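PDB 3RZA: tripeptidase from Staphylococcus aureus subsp. aureus, which probably hydrolyses peptides, most likely tripeptides, as a zinc-dependent peptidase of the M20/M25/M40 family. Local coordinates for residues M235-V240 and K283-V288; P199-I204 and Q306-F311; I243-I248 and E269-D274. All coordinates share one frame; numbering follows the deposited sequence.

Interaction 1: M235-V240 and K283-V288; sequences MKLGQV and KHMTDV
Selenomethionines Met235 and Met285 pack against each other, their side chains crossing at about a right angle. Met235 SE lies 3.8 Å from Met285 CG. The contact joins helix 275-295 to the loop that follows helix 224-234. Both helices lie in the two-layer alpha/beta part of the chain, which resembles the lid or dimerisation domain of M20 peptidases. Met235 has its CG anti to the backbone N (chi1 -156°). Its chain then bends at SE, which brings CE to 3.5 Å from Met285 O and 3.7 Å from Val288 CG1. Leu237 CD2 reaches Met285 CE at 4.2 Å on the flank of this cluster. Leu237 also packs on Asn226 of the second subunit.

Outward, the chemistry becomes polar. His284 reaches from the helix to the loop with its NE2, where Lys236 CG passes 3.7 Å from His284 NE2. Lys236 NZ lies over one ring face, and its charge would probably disfavour a protonated imidazole. His284 NE2 itself accepts a hydrogen bond from Lys236 N at 3.1 Å. The N-H points almost straight at it (175°), and the donor lies in the ring plane.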
loop_
_atom_site.group_PDB
_atom_site.type_symbol
_atom_site.label_atom_id
_atom_site.label_comp_id
_atom_site.label_asym_id
_atom_site.label_seq_id
_atom_site.Cartn_x
_atom_site.Cartn_y
_atom_site.Cartn_z
HETATM N N MSE A 235 1.761 20.475 5.983
HETATM C CA MSE A 235 0.509 20.382 6.728
HETATM C C MSE A 235 0.828 20.455 8.195
HETATM O O MSE A 235 1.866 19.965 8.604
HETATM C CB MSE A 235 -0.135 19.009 6.407
HETATM C CG MSE A 235 -1.583 18.936 6.591
HETATM SE SE MSE A 235 -2.300 17.374 5.739
HETATM C CE MSE A 235 -2.399 18.054 3.878
ATOM N N LYS A 236 -0.051 21.065 8.983
ATOM C CA LYS A 236 -0.022 20.962 10.449
ATOM C C LYS A 236 -0.600 19.596 10.814
ATOM O O LYS A 236 -1.706 19.234 10.371
ATOM C CB LYS A 236 -0.851 22.066 11.104
ATOM C CG LYS A 236 -0.389 23.516 10.792
ATOM C CD LYS A 236 -1.053 24.565 11.755
ATOM C CE LYS A 236 -1.667 25.851 11.056
ATOM N NZ LYS A 236 -3.213 25.865 11.071
ATOM N N LEU A 237 0.171 18.814 11.552
ATOM C CA LEU A 237 -0.170 17.426 11.870
ATOM C C LEU A 237 0.365 17.111 13.250
ATOM O O LEU A 237 1.159 17.872 13.792
ATOM C CB LEU A 237 0.474 16.480 10.850
ATOM C CG LEU A 237 -0.103 16.420 9.449
ATOM C CD1 LEU A 237 0.791 15.586 8.536
ATOM C CD2 LEU A 237 -1.498 15.859 9.454
ATOM N N GLY A 238 -0.056 15.975 13.806
ATOM C CA GLY A 238 0.348 15.559 15.145
ATOM C C GLY A 238 -0.426 16.386 16.152
ATOM O O GLY A 238 -1.632 16.556 16.004
ATOM N N GLN A 239 0.264 16.918 17.161
ATOM C CA GLN A 239 -0.388 17.766 18.172
ATOM C C GLN A 239 -0.466 19.160 17.589
ATOM O O GLN A 239 0.446 19.960 17.762
ATOM C CB GLN A 239 0.375 17.731 19.502
ATOM C CG GLN A 239 -0.408 18.318 20.714
ATOM C CD GLN A 239 -1.590 17.438 21.160
ATOM O OE1 GLN A 239 -1.465 16.209 21.280
ATOM N NE2 GLN A 239 -2.737 18.065 21.403
ATOM N N VAL A 240 -1.544 19.420 16.850
ATOM C CA VAL A 240 -1.722 20.697 16.146
ATOM C C VAL A 240 -1.766 21.888 17.131
ATOM O O VAL A 240 -1.109 22.902 16.922
ATOM C CB VAL A 240 -2.997 20.671 15.242
ATOM C CG1 VAL A 240 -3.288 22.068 14.650
ATOM C CG2 VAL A 240 -2.845 19.610 14.136
ATOM N N LYS A 283 -10.329 22.013 6.968
ATOM C CA LYS A 283 -10.223 22.933 5.832
ATOM C C LYS A 283 -8.759 23.115 5.440
ATOM O O LYS A 283 -8.424 23.080 4.246
ATOM C CB LYS A 283 -10.852 24.300 6.146
ATOM C CG LYS A 283 -10.996 25.236 4.910
ATOM C CD LYS A 283 -11.197 26.708 5.331
ATOM C CE LYS A 283 -11.459 27.669 4.145
ATOM N NZ LYS A 283 -11.023 27.176 2.829
ATOM N N HIS A 284 -7.904 23.338 6.440
ATOM C CA HIS A 284 -6.449 23.456 6.221
ATOM C C HIS A 284 -5.847 22.261 5.455
ATOM O O HIS A 284 -5.110 22.469 4.483
ATOM C CB HIS A 284 -5.723 23.666 7.559
ATOM C CG HIS A 284 -4.246 23.497 7.478
ATOM N ND1 HIS A 284 -3.442 24.379 6.800
ATOM C CD2 HIS A 284 -3.421 22.558 8.003
ATOM C CE1 HIS A 284 -2.181 23.995 6.902
ATOM N NE2 HIS A 284 -2.139 22.894 7.627
HETATM N N MSE A 285 -6.203 21.040 5.878
HETATM C CA MSE A 285 -5.704 19.792 5.253
HETATM C C MSE A 285 -6.237 19.655 3.810
HETATM O O MSE A 285 -5.478 19.424 2.880
HETATM C CB MSE A 285 -6.124 18.572 6.075
HETATM C CG MSE A 285 -5.487 18.489 7.456
HETATM SE SE MSE A 285 -6.372 17.212 8.642
HETATM C CE MSE A 285 -5.466 15.656 7.999
ATOM N N THR A 286 -7.538 19.842 3.646
ATOM C CA THR A 286 -8.187 19.917 2.323
ATOM C C THR A 286 -7.504 20.924 1.391
ATOM O O THR A 286 -7.045 20.555 0.289
ATOM C CB THR A 286 -9.669 20.304 2.489
ATOM O OG1 THR A 286 -10.298 19.351 3.347
ATOM C CG2 THR A 286 -10.405 20.398 1.120
ATOM N N ASP A 287 -7.376 22.160 1.848
ATOM C CA ASP A 287 -6.734 23.217 1.033
ATOM C C ASP A 287 -5.291 22.908 0.653
ATOM O O ASP A 287 -4.905 23.149 -0.495
ATOM C CB ASP A 287 -6.789 24.590 1.729
ATOM C CG ASP A 287 -8.211 25.179 1.794
ATOM O OD1 ASP A 287 -9.105 24.734 1.049
ATOM O OD2 ASP A 287 -8.429 26.103 2.598
ATOM N N VAL A 288 -4.520 22.339 1.586
ATOM C CA VAL A 288 -3.122 21.997 1.309
ATOM C C VAL A 288 -2.994 20.861 0.274
ATOM O O VAL A 288 -2.191 20.968 -0.654
ATOM C CB VAL A 288 -2.318 21.701 2.612
ATOM C CG1 VAL A 288 -0.990 21.093 2.288
ATOM C CG2 VAL A 288 -2.109 23.019 3.397
#

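Interaction 2: P199-I204 and Q306-F311; sequences PTQMLI and QSYPGF. With PEG (di(hydroxyethyl)ether), chain J.
Backbone hydrogen bonds join Gln201 to two residues of the opposite strand. Gln201 N donates to Tyr308 O at 3.2 Å, and Ser307 N donates to Gln201 O at 3.0 Å. The second bond is the more bent, with 133° at the hydrogen. A further bond uses a side chain: Gly310 N donates to Thr200 OG1 at 3.0 Å. With OG1 beside its own backbone N (chi1 -57°), Thr200 presents it to Gly310 N and brings CG2 near Tyr308 O.

Ser307 and Tyr308 both face Gln201, which makes a classic beta bulge. It shifts the register by one between antiparallel strands 194-209 and 299-312. These strands belong to the antiparallel sheet of what is probably the lid domain of an M20 peptidase, in which strand 263-272 flanks 194-209 on its other side.

Aromatic contacts centre on Tyr308. Gln201 CB sits over one ring face in a CH-pi contact, 3.8 Å from the ring centroid. The Gln201 amide stands steeply to the ring, the planes 76° apart. Pro199 O meets the ring at its edge, in plane, 3.3 Å from Tyr308 CE1.

A water links the two segments, donating to both Pro199 O and Pro309 O.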
loop_
_atom_site.group_PDB
_atom_site.type_symbol
_atom_site.label_atom_id
_atom_site.label_comp_id
_atom_site.label_asym_id
_atom_site.label_seq_id
_atom_site.Cartn_x
_atom_site.Cartn_y
_atom_site.Cartn_z
ATOM N N PRO A 199 -13.866 14.901 22.145
ATOM C CA PRO A 199 -13.702 15.739 20.951
ATOM C C PRO A 199 -14.651 15.365 19.808
ATOM O O PRO A 199 -15.317 14.299 19.852
ATOM C CB PRO A 199 -12.273 15.442 20.536
ATOM C CG PRO A 199 -12.131 13.976 20.834
ATOM C CD PRO A 199 -13.005 13.707 22.061
ATOM N N THR A 200 -14.752 16.269 18.831
ATOM C CA THR A 200 -15.224 15.946 17.460
ATOM C C THR A 200 -14.124 15.187 16.711
ATOM O O THR A 200 -13.006 15.625 16.719
ATOM C CB THR A 200 -15.580 17.226 16.670
ATOM O OG1 THR A 200 -16.558 17.968 17.395
ATOM C CG2 THR A 200 -16.150 16.902 15.268
ATOM N N GLN A 201 -14.433 14.026 16.124
ATOM C CA GLN A 201 -13.513 13.356 15.198
ATOM C C GLN A 201 -14.083 13.461 13.801
ATOM O O GLN A 201 -15.281 13.265 13.611
ATOM C CB GLN A 201 -13.298 11.892 15.544
ATOM C CG GLN A 201 -12.084 11.250 14.778
ATOM C CD GLN A 201 -12.347 9.872 14.147
ATOM O OE1 GLN A 201 -11.918 9.619 13.035
ATOM N NE2 GLN A 201 -12.980 8.982 14.874
HETATM N N MSE A 202 -13.217 13.783 12.838
HETATM C CA MSE A 202 -13.531 13.681 11.422
HETATM C C MSE A 202 -12.518 12.791 10.698
HETATM O O MSE A 202 -11.341 12.787 11.041
HETATM C CB MSE A 202 -13.545 15.075 10.803
HETATM C CG MSE A 202 -14.608 15.958 11.410
HETATM SE SE MSE A 202 -15.021 17.456 10.339
HETATM C CE MSE A 202 -16.282 18.388 11.522
ATOM N N LEU A 203 -13.000 12.031 9.712
ATOM C CA LEU A 203 -12.154 11.281 8.765
ATOM C C LEU A 203 -11.934 12.186 7.563
ATOM O O LEU A 203 -12.863 12.891 7.165
ATOM C CB LEU A 203 -12.827 9.974 8.309
ATOM C CG LEU A 203 -13.244 8.931 9.370
ATOM C CD1 LEU A 203 -13.968 7.737 8.726
ATOM C CD2 LEU A 203 -12.053 8.450 10.177
ATOM N N ILE A 204 -10.693 12.246 7.072
ATOM C CA ILE A 204 -10.379 12.936 5.814
ATOM C C ILE A 204 -9.599 11.954 4.950
ATOM O O ILE A 204 -8.617 11.356 5.397
ATOM C CB ILE A 204 -9.617 14.290 6.021
ATOM C CG1 ILE A 204 -9.176 14.892 4.674
ATOM C CG2 ILE A 204 -8.433 14.117 6.931
ATOM C CD1 ILE A 204 -8.883 16.395 4.723
ATOM N N GLN A 306 -17.787 13.163 9.330
ATOM C CA GLN A 306 -17.771 13.312 10.797
ATOM C C GLN A 306 -18.045 11.960 11.423
ATOM O O GLN A 306 -19.120 11.414 11.247
ATOM C CB GLN A 306 -18.804 14.326 11.271
ATOM C CG GLN A 306 -18.793 14.533 12.812
ATOM C CD GLN A 306 -19.644 15.688 13.241
ATOM O OE1 GLN A 306 -19.337 16.848 12.952
ATOM N NE2 GLN A 306 -20.718 15.390 13.939
ATOM N N SER A 307 -17.078 11.415 12.152
ATOM C CA SER A 307 -17.298 10.160 12.900
ATOM C C SER A 307 -18.252 10.362 14.107
ATOM O O SER A 307 -19.185 9.583 14.307
ATOM C CB SER A 307 -15.976 9.584 13.389
ATOM O OG SER A 307 -15.036 9.445 12.333
ATOM N N TYR A 308 -18.009 11.405 14.894
ATOM C CA TYR A 308 -18.902 11.743 16.009
ATOM C C TYR A 308 -18.692 13.191 16.435
ATOM O O TYR A 308 -17.616 13.735 16.212
ATOM C CB TYR A 308 -18.683 10.783 17.207
ATOM C CG TYR A 308 -17.227 10.551 17.555
ATOM C CD1 TYR A 308 -16.534 11.450 18.349
ATOM C CD2 TYR A 308 -16.556 9.428 17.105
ATOM C CE1 TYR A 308 -15.191 11.259 18.667
ATOM C CE2 TYR A 308 -15.192 9.214 17.437
ATOM C CZ TYR A 308 -14.535 10.149 18.221
ATOM O OH TYR A 308 -13.218 10.026 18.539
ATOM N N PRO A 309 -19.720 13.827 17.034
ATOM C CA PRO A 309 -19.544 15.195 17.515
ATOM C C PRO A 309 -19.012 15.257 18.950
ATOM O O PRO A 309 -19.314 14.381 19.761
ATOM C CB PRO A 309 -20.953 15.783 17.425
ATOM C CG PRO A 309 -21.867 14.603 17.656
ATOM C CD PRO A 309 -21.113 13.362 17.209
ATOM N N GLY A 310 -18.253 16.312 19.242
ATOM C CA GLY A 310 -17.730 16.565 20.575
ATOM C C GLY A 310 -18.755 17.145 21.513
ATOM O O GLY A 310 -19.814 17.574 21.090
ATOM N N PHE A 311 -18.451 17.084 22.802
ATOM C CA PHE A 311 -19.261 17.706 23.840
ATOM C C PHE A 311 -18.369 18.124 25.019
ATOM O O PHE A 311 -17.185 17.754 25.107
ATOM C CB PHE A 311 -20.382 16.759 24.305
ATOM C CG PHE A 311 -19.892 15.559 25.081
ATOM C CD1 PHE A 311 -19.460 14.415 24.424
ATOM C CD2 PHE A 311 -19.855 15.574 26.481
ATOM C CE1 PHE A 311 -18.994 13.313 25.138
ATOM C CE2 PHE A 311 -19.374 14.482 27.200
ATOM C CZ PHE A 311 -18.953 13.350 26.528
HETATM C C1 PEG J . -20.448 16.162 6.887
HETATM O O1 PEG J . -19.455 17.119 7.288
HETATM C C2 PEG J . -19.829 14.769 6.801
HETATM O O2 PEG J . -20.408 13.903 7.800
HETATM C C3 PEG J . -20.669 12.568 7.328
HETATM O O HOH W 1 -17.526 13.172 21.388
#

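Interaction 3: I243-I248 and E269-D274; sequences ITTANI and EARSHD. With IPA (isopropyl alcohol), chain H.
This is a buried antiparallel strand pairing between Thr244-Asn247 and Glu269-Ser272, part of the beta hairpin of strands 244-253 and 263-272. Thr245 pairs with Arg271 and Asn247 with Glu269, each through two backbone hydrogen bonds. Thr245 N reaches Arg271 O at 2.9 Å. Between these two hydrogen-bonded pairs, Ala246 and Ala270 form a non-hydrogen-bonded pair packed against helix 275-295.

The opposite face is polar. Arg271 grips Glu269 side-on: Arg271 NE bonds Glu269 OE2 at 2.9 Å, and Arg271 NH2 bonds Glu269 OE1 at 2.9 Å. Both oxygens lie near the guanidinium plane, so the two bonds should limit its rotation. Arg271 NH1 bonds Gly340 O and a citrate that probably came from the crystallisation liquor. A water bridges Thr245 OG1 and Glu269 OE2. Asn247 ND2 bonds Thr257 O and Ile259 O of the second subunit.

At the strand end, His273 N donates to Ile243 O at 3.1 Å, in the carbonyl plane. Ser272 OG lies 2.7 Å from Thr244 OG1. With its OG anti to the backbone N (chi1 -170°), Ser272 accepts from Asp274 N at 3.1 Å. This is an ST turn. It ends at Asp274, the N-cap of helix 275-295, whose OD1 bonds Glu276 N.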
loop_
_atom_site.group_PDB
_atom_site.type_symbol
_atom_site.label_atom_id
_atom_site.label_comp_id
_atom_site.label_asym_id
_atom_site.label_seq_id
_atom_site.Cartn_x
_atom_site.Cartn_y
_atom_site.Cartn_z
ATOM N N ILE A 243 -5.576 21.330 22.179
ATOM C CA ILE A 243 -6.840 20.565 22.141
ATOM C C ILE A 243 -7.179 19.968 20.754
ATOM O O ILE A 243 -8.311 19.532 20.542
ATOM C CB ILE A 243 -8.052 21.424 22.690
ATOM C CG1 ILE A 243 -8.245 22.746 21.938
ATOM C CG2 ILE A 243 -7.899 21.662 24.196
ATOM C CD1 ILE A 243 -9.627 23.377 22.196
ATOM N N THR A 244 -6.199 19.908 19.843
ATOM C CA THR A 244 -6.438 19.490 18.458
ATOM C C THR A 244 -5.311 18.572 17.934
ATOM O O THR A 244 -4.127 18.875 18.086
ATOM C CB THR A 244 -6.624 20.714 17.486
ATOM O OG1 THR A 244 -7.622 21.612 17.991
ATOM C CG2 THR A 244 -7.048 20.234 16.071
ATOM N N THR A 245 -5.699 17.459 17.317
ATOM C CA THR A 245 -4.752 16.499 16.747
ATOM C C THR A 245 -5.093 16.183 15.284
ATOM O O THR A 245 -6.218 16.382 14.852
ATOM C CB THR A 245 -4.655 15.164 17.613
ATOM O OG1 THR A 245 -5.890 14.436 17.576
ATOM C CG2 THR A 245 -4.314 15.460 19.048
ATOM N N ALA A 246 -4.098 15.688 14.540
ATOM C CA ALA A 246 -4.297 15.201 13.186
ATOM C C ALA A 246 -3.254 14.109 12.833
ATOM O O ALA A 246 -2.111 14.182 13.258
ATOM C CB ALA A 246 -4.234 16.366 12.203
ATOM N N ASN A 247 -3.699 13.083 12.099
ATOM C CA ASN A 247 -2.901 11.903 11.784
ATOM C C ASN A 247 -3.133 11.435 10.335
ATOM O O ASN A 247 -4.284 11.289 9.909
ATOM C CB ASN A 247 -3.274 10.764 12.733
ATOM C CG ASN A 247 -2.296 9.592 12.661
ATOM O OD1 ASN A 247 -1.105 9.777 12.845
ATOM N ND2 ASN A 247 -2.812 8.374 12.426
ATOM N N ILE A 248 -2.042 11.219 9.590
ATOM C CA ILE A 248 -2.082 10.469 8.327
ATOM C C ILE A 248 -1.861 9.009 8.698
ATOM O O ILE A 248 -0.746 8.602 9.059
ATOM C CB ILE A 248 -1.012 10.930 7.313
ATOM C CG1 ILE A 248 -1.067 12.450 7.079
ATOM C CG2 ILE A 248 -1.185 10.178 5.985
ATOM C CD1 ILE A 248 -2.414 12.999 6.555
ATOM N N GLU A 269 -7.192 11.343 9.794
ATOM C CA GLU A 269 -8.220 11.867 10.715
ATOM C C GLU A 269 -7.794 13.152 11.369
ATOM O O GLU A 269 -6.613 13.520 11.313
ATOM C CB GLU A 269 -8.556 10.855 11.808
ATOM C CG GLU A 269 -7.355 10.422 12.641
ATOM C CD GLU A 269 -7.710 10.154 14.066
ATOM O OE1 GLU A 269 -8.409 9.144 14.319
ATOM O OE2 GLU A 269 -7.293 10.950 14.944
ATOM N N ALA A 270 -8.761 13.814 12.005
ATOM C CA ALA A 270 -8.497 14.963 12.844
ATOM C C ALA A 270 -9.448 14.948 14.027
ATOM O O ALA A 270 -10.567 14.416 13.916
ATOM C CB ALA A 270 -8.660 16.238 12.037
ATOM N N ARG A 271 -8.984 15.479 15.168
ATOM C CA ARG A 271 -9.806 15.596 16.394
ATOM C C ARG A 271 -9.634 16.957 17.004
ATOM O O ARG A 271 -8.532 17.491 16.972
ATOM C CB ARG A 271 -9.425 14.531 17.446
ATOM C CG ARG A 271 -9.326 13.132 16.907
ATOM C CD ARG A 271 -9.067 12.100 17.978
ATOM N NE ARG A 271 -8.916 10.802 17.323
ATOM C CZ ARG A 271 -9.348 9.613 17.770
ATOM N NH1 ARG A 271 -9.933 9.459 18.959
ATOM N NH2 ARG A 271 -9.134 8.528 17.016
ATOM N N SER A 272 -10.711 17.517 17.565
ATOM C CA SER A 272 -10.597 18.690 18.439
ATOM C C SER A 272 -11.698 18.785 19.460
ATOM O O SER A 272 -12.825 18.353 19.198
ATOM C CB SER A 272 -10.595 19.990 17.632
ATOM O OG SER A 272 -10.263 21.078 18.464
ATOM N N HIS A 273 -11.380 19.415 20.592
ATOM C CA HIS A 273 -12.401 19.729 21.609
ATOM C C HIS A 273 -13.117 21.043 21.340
ATOM O O HIS A 273 -14.043 21.414 22.083
ATOM C CB HIS A 273 -11.803 19.689 23.001
ATOM C CG HIS A 273 -11.466 18.306 23.440
ATOM N ND1 HIS A 273 -12.407 17.458 23.982
ATOM C CD2 HIS A 273 -10.319 17.593 23.348
ATOM C CE1 HIS A 273 -11.849 16.284 24.210
ATOM N NE2 HIS A 273 -10.576 16.348 23.869
ATOM N N ASP A 274 -12.717 21.734 20.268
ATOM C CA ASP A 274 -13.373 22.966 19.811
ATOM C C ASP A 274 -13.987 22.613 18.426
ATOM O O ASP A 274 -13.238 22.274 17.491
ATOM C CB ASP A 274 -12.320 24.080 19.727
ATOM C CG ASP A 274 -12.890 25.435 19.317
ATOM O OD1 ASP A 274 -13.862 25.516 18.545
ATOM O OD2 ASP A 274 -12.285 26.447 19.730
HETATM C C1 IPA H . -6.940 16.641 21.425
HETATM C C2 IPA H . -7.880 15.440 21.343
HETATM C C3 IPA H . -7.271 14.378 20.445
HETATM O O2 IPA H . -8.035 14.880 22.627
HETATM O O HOH W 2 -5.497 12.904 15.232
#

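How the interactions relate
Interactions 2 and 3 share one sheet. Strands 194-209 and 263-272 are neighbours in it, joined by probable backbone hydrogen bonds from Thr200 N to Ser272 O and from Met202 N to Ala270 O. Interactions 1 and 2 are both partly buried. Interaction 1 lies farthest from the chain centre. It works through helix 275-295, which follows strand 263-272, and reaches interaction 2 through Met285 against Ile204. Its loop also meets interaction 3, where Gly238 N probably bonds Ala246 O. Interaction 3 is the most buried: it combines regular backbone pairing with a salt bridge. Interaction 2 is an irregular pairing with an aromatic contact. Interaction 1 instead relies on apolar side chains and one histidine bond.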